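Local atomic coordinates of stage III sporulation protein AF (Bacillus subtilis, PDB entry 6DCS), a protein that is probably a component of the sporulation-essential channel of this bacterium, the part described being a ring-building-motif domain of a longer membrane protein. Residues 28-33 with 103-108; 97-102 with 108-113. One frame throughout, in Å; residues are numbered along the deposited sequence.

From the N terminus, helix 11-30 runs into residues 28-33, where contact 1 opens. The antiparallel strands 37-45 and 55-63 follow, then most of helix 81-106, before 103-108 closes a loop of 69 intervening residues and ties the C-terminal ends of the two helices together. Contact 2 begins inside that loop, at 97-102, and closes beyond it at 108-113, so the two cross rather than nest. Its own loop is short: the helix end and turn that lead to strand 113-116, which runs parallel to 55-63. The contacts share Ile-108 and touch at several places, among them Ile-113 CD1, 4.0 Å from Trp-106 CE3.

Contact 1: residues 28-33 with 103-108; sequences EERFSH and ADIWEI
Ile-105, on the last turn of helix 81-106, is the residue through which 103-108 makes this contact, and its CD1 methyl does the touching, against the aliphatic base of Arg-30 at the end of helix 11-30. Ile-105 CD1 lies 3.5 Å from Arg-30 CB and 3.6 Å from Arg-30 CG. The torsions account for this reach: chi1 of -64° keeps CG1 beside the backbone N and anti to the carbonyl carbon, and an extended chi2 of 168° carries CD1 outward. The two side chains slide past each other in opposite directions, and the arginine chain bends at chi2, 46°, before Arg-30 NH1 forms a salt bridge of 3.1 Å with Glu-29 OE1 in its own segment. Ile-105 CD1 also meets the Phe-31 ring at its edge, 4.4 Å from Phe-31 CE2, as a looser apolar contact; the buried ring also packs on Met-62 of strand 55-63. Next along the chain, Trp-106 NE1 is hydrogen-bonded to Leu-23 O, a second tie between the helices. Glu-107 then ends the helix with positive phi in a Schellman motif, in which Ile-108 N bonds Ala-103 O at 3.3 Å and Glu-107 N bonds Asp-104 O at 3.1 Å. Only 118 Å² is buried, a modest helix-helix contact within the alpha-beta-beta-alpha-beta arrangement typical of the ring-building motif, where two helices pack on a three-stranded sheet.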
# COMPACT_ATOMS: atom_id res chain seq x y z
N GLU A 28 1.00 -3.55 10.22
CA GLU A 28 0.12 -3.01 11.25
C GLU A 28 0.86 -2.62 12.51
O GLU A 28 0.40 -1.74 13.23
CB GLU A 28 -0.99 -4.02 11.58
CG GLU A 28 -2.28 -3.72 10.87
CD GLU A 28 -3.12 -4.96 10.64
OE1 GLU A 28 -3.89 -4.99 9.64
OE2 GLU A 28 -3.03 -5.90 11.47
N GLU A 29 2.01 -3.24 12.79
CA GLU A 29 2.79 -2.86 13.96
C GLU A 29 3.25 -1.40 13.88
O GLU A 29 3.07 -0.65 14.85
CB GLU A 29 3.98 -3.80 14.10
CG GLU A 29 3.61 -5.09 14.82
CD GLU A 29 4.84 -5.80 15.38
OE1 GLU A 29 5.85 -5.89 14.63
OE2 GLU A 29 4.82 -6.22 16.57
N ARG A 30 3.79 -0.96 12.74
CA ARG A 30 4.24 0.43 12.64
C ARG A 30 3.12 1.43 12.34
O ARG A 30 3.26 2.62 12.64
CB ARG A 30 5.33 0.56 11.57
CG ARG A 30 6.77 0.30 12.08
CD ARG A 30 6.89 -0.96 12.96
NE ARG A 30 8.27 -1.46 13.08
CZ ARG A 30 8.61 -2.67 13.54
NH1 ARG A 30 7.66 -3.52 13.93
NH2 ARG A 30 9.89 -3.03 13.59
N PHE A 31 2.01 0.99 11.75
CA PHE A 31 0.84 1.85 11.54
C PHE A 31 -0.36 1.24 12.25
O PHE A 31 -1.35 0.88 11.61
CB PHE A 31 0.50 2.05 10.06
CG PHE A 31 1.58 2.66 9.22
CD1 PHE A 31 1.41 3.93 8.69
CD2 PHE A 31 2.70 1.94 8.86
CE1 PHE A 31 2.38 4.49 7.87
CE2 PHE A 31 3.66 2.49 8.04
CZ PHE A 31 3.51 3.77 7.55
N SER A 32 -0.28 1.12 13.57
CA SER A 32 -1.46 0.83 14.38
C SER A 32 -2.08 2.14 14.86
O SER A 32 -3.24 2.44 14.53
CB SER A 32 -1.07 -0.05 15.58
OG SER A 32 -2.15 -0.86 16.01
N HIS A 33 -1.29 2.94 15.56
CA HIS A 33 -1.74 4.10 16.32
C HIS A 33 -1.23 5.36 15.60
O HIS A 33 -0.50 6.18 16.19
CB HIS A 33 -1.20 4.01 17.73
CG HIS A 33 0.16 3.36 17.79
ND1 HIS A 33 0.34 2.00 17.62
CD2 HIS A 33 1.40 3.88 17.94
CE1 HIS A 33 1.63 1.71 17.70
NE2 HIS A 33 2.30 2.84 17.89
N ALA A 103 9.17 -0.31 2.89
CA ALA A 103 10.43 -0.84 2.39
C ALA A 103 11.35 -1.27 3.54
O ALA A 103 11.80 -2.42 3.61
CB ALA A 103 11.12 0.20 1.53
N ASP A 104 11.65 -0.34 4.45
CA ASP A 104 12.46 -0.67 5.61
C ASP A 104 11.83 -1.79 6.43
O ASP A 104 12.48 -2.80 6.72
CB ASP A 104 12.66 0.60 6.46
CG ASP A 104 13.62 1.60 5.82
OD1 ASP A 104 14.36 1.20 4.88
OD2 ASP A 104 13.61 2.80 6.22
N ILE A 105 10.56 -1.63 6.82
CA ILE A 105 9.93 -2.61 7.71
C ILE A 105 10.04 -4.02 7.14
O ILE A 105 10.40 -4.97 7.85
CB ILE A 105 8.45 -2.26 7.91
CG1 ILE A 105 8.30 -0.93 8.62
CG2 ILE A 105 7.75 -3.38 8.69
CD1 ILE A 105 6.88 -0.40 8.59
N TRP A 106 9.71 -4.18 5.85
CA TRP A 106 9.61 -5.50 5.26
C TRP A 106 10.94 -6.01 4.73
O TRP A 106 11.02 -7.18 4.32
CB TRP A 106 8.62 -5.44 4.12
CG TRP A 106 7.22 -5.37 4.53
CD1 TRP A 106 6.67 -5.82 5.70
CD2 TRP A 106 6.16 -4.81 3.76
NE1 TRP A 106 5.31 -5.57 5.69
CE2 TRP A 106 4.98 -4.96 4.50
CE3 TRP A 106 6.10 -4.18 2.52
CZ2 TRP A 106 3.75 -4.50 4.04
CZ3 TRP A 106 4.88 -3.73 2.07
CH2 TRP A 106 3.72 -3.89 2.82
N GLU A 107 11.97 -5.16 4.73
CA GLU A 107 13.26 -5.46 4.13
C GLU A 107 13.06 -5.99 2.71
O GLU A 107 13.39 -7.13 2.38
CB GLU A 107 14.07 -6.41 4.99
CG GLU A 107 14.22 -5.91 6.42
CD GLU A 107 15.44 -6.48 7.11
OE1 GLU A 107 16.47 -5.77 7.11
OE2 GLU A 107 15.36 -7.62 7.66
N ILE A 108 12.49 -5.12 1.89
CA ILE A 108 12.16 -5.38 0.49
C ILE A 108 12.31 -4.08 -0.29
O ILE A 108 11.85 -3.02 0.17
CB ILE A 108 10.73 -5.92 0.33
CG1 ILE A 108 10.63 -7.36 0.82
CG2 ILE A 108 10.28 -5.85 -1.09
CD1 ILE A 108 9.24 -7.72 1.29

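Contact 2: residues 97-102 with 108-113; sequences QIQTQL and IGSEKI
Gln-99 reaches from helix 81-106 to Ser-110 and Ile-113, spanning the turn that joins the second helix of the ring-building motif to its last strand, 113-116. The backbones are nearest at Gln-99 and Ser-110, with CA atoms 6.5 Å apart. The side chains pack most closely here: with CG anti to the backbone N (chi1 -167°) and the chain extended beyond it, the buried amide is carried across Ser-110, whose CB lies 3.7 Å from Gln-99 CD, and donates to Ile-113 O. A leucine in place of Gln-99 would probably leave Ile-113 O without this donor and loosen the tie between helix and strand start. At the start of strand 113-116, Ile-113 CD1 comes within 4.3 Å of Leu-102 C, and Leu-102 packs on Val-60 of strand 55-63. The other side of the turn is loose. Glu-111 points away from the helix and is exposed, while the end of Lys-112 leads off to a hydrogen bond between NZ and Ile-55 O. The bond from Gln-99 NE2 to Ile-113 O measures 3.1 Å with an N-H...O angle of 155°; the acceptor lies close to the amide plane, and the donor is tilted 18° from the plane of the Ile-113 carbonyl.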
# COMPACT_ATOMS: atom_id res chain seq x y z
N GLN A 97 6.81 8.55 1.63
CA GLN A 97 7.36 8.18 2.93
C GLN A 97 6.78 6.88 3.46
O GLN A 97 7.53 6.07 4.00
CB GLN A 97 7.16 9.29 3.96
CG GLN A 97 7.86 9.01 5.31
CD GLN A 97 6.99 9.32 6.54
OE1 GLN A 97 5.75 9.37 6.46
NE2 GLN A 97 7.65 9.59 7.67
N ILE A 98 5.47 6.67 3.33
CA ILE A 98 4.89 5.34 3.58
C ILE A 98 5.60 4.27 2.74
O ILE A 98 5.86 3.17 3.23
CB ILE A 98 3.39 5.34 3.31
CG1 ILE A 98 2.72 6.39 4.18
CG2 ILE A 98 2.81 3.98 3.61
CD1 ILE A 98 1.48 6.96 3.51
N GLN A 99 5.91 4.57 1.48
CA GLN A 99 6.70 3.63 0.68
C GLN A 99 8.01 3.19 1.33
O GLN A 99 8.28 2.00 1.51
CB GLN A 99 7.03 4.22 -0.69
CG GLN A 99 7.56 3.16 -1.64
CD GLN A 99 8.13 3.70 -2.94
OE1 GLN A 99 9.06 4.53 -2.92
NE2 GLN A 99 7.60 3.22 -4.07
N THR A 100 8.86 4.17 1.65
CA THR A 100 10.13 3.89 2.31
C THR A 100 9.93 3.21 3.67
O THR A 100 10.63 2.25 4.01
CB THR A 100 10.87 5.20 2.45
OG1 THR A 100 9.92 6.14 2.95
CG2 THR A 100 11.35 5.72 1.11
N GLN A 101 8.97 3.69 4.46
CA GLN A 101 8.71 3.07 5.74
C GLN A 101 8.45 1.58 5.57
O GLN A 101 9.04 0.75 6.28
CB GLN A 101 7.52 3.74 6.42
CG GLN A 101 7.83 4.52 7.69
CD GLN A 101 6.57 4.92 8.47
OE1 GLN A 101 5.94 5.95 8.19
NE2 GLN A 101 6.22 4.11 9.48
N LEU A 102 7.59 1.21 4.62
CA LEU A 102 7.29 -0.21 4.45
C LEU A 102 8.48 -0.95 3.84
O LEU A 102 8.78 -2.08 4.22
CB LEU A 102 6.04 -0.37 3.60
CG LEU A 102 4.76 0.29 4.09
CD1 LEU A 102 3.80 0.49 2.89
CD2 LEU A 102 4.13 -0.55 5.15
N ILE A 108 12.49 -5.12 1.89
CA ILE A 108 12.16 -5.38 0.49
C ILE A 108 12.31 -4.08 -0.29
O ILE A 108 11.85 -3.02 0.17
CB ILE A 108 10.73 -5.92 0.33
CG1 ILE A 108 10.63 -7.36 0.82
CG2 ILE A 108 10.28 -5.85 -1.09
CD1 ILE A 108 9.24 -7.72 1.29
N GLY A 109 12.91 -4.17 -1.46
CA GLY A 109 13.19 -2.96 -2.23
C GLY A 109 11.91 -2.25 -2.62
O GLY A 109 10.91 -2.86 -3.00
N SER A 110 11.94 -0.92 -2.50
CA SER A 110 10.75 -0.14 -2.82
C SER A 110 10.35 -0.23 -4.29
O SER A 110 9.27 0.29 -4.64
CB SER A 110 10.98 1.32 -2.43
OG SER A 110 11.98 1.85 -3.27
N GLU A 111 11.14 -0.83 -5.18
CA GLU A 111 10.67 -0.92 -6.56
C GLU A 111 9.42 -1.76 -6.67
O GLU A 111 8.62 -1.55 -7.57
CB GLU A 111 11.78 -1.48 -7.47
CG GLU A 111 11.84 -2.97 -7.33
CD GLU A 111 13.00 -3.41 -6.47
OE1 GLU A 111 13.17 -2.80 -5.38
OE2 GLU A 111 13.68 -4.42 -6.84
N LYS A 112 9.24 -2.72 -5.77
CA LYS A 112 8.13 -3.65 -5.78
C LYS A 112 6.89 -3.14 -5.08
O LYS A 112 5.92 -3.90 -4.96
CB LYS A 112 8.52 -4.97 -5.10
CG LYS A 112 9.46 -5.86 -5.89
CD LYS A 112 9.66 -7.19 -5.14
CE LYS A 112 10.74 -8.04 -5.82
NZ LYS A 112 10.98 -9.33 -5.08
N ILE A 113 6.88 -1.90 -4.59
CA ILE A 113 5.79 -1.45 -3.73
C ILE A 113 5.11 -0.27 -4.37
O ILE A 113 5.74 0.76 -4.63
CB ILE A 113 6.27 -1.08 -2.31
CG1 ILE A 113 7.13 -2.19 -1.68
CG2 ILE A 113 5.08 -0.76 -1.41
CD1 ILE A 113 7.76 -1.82 -0.30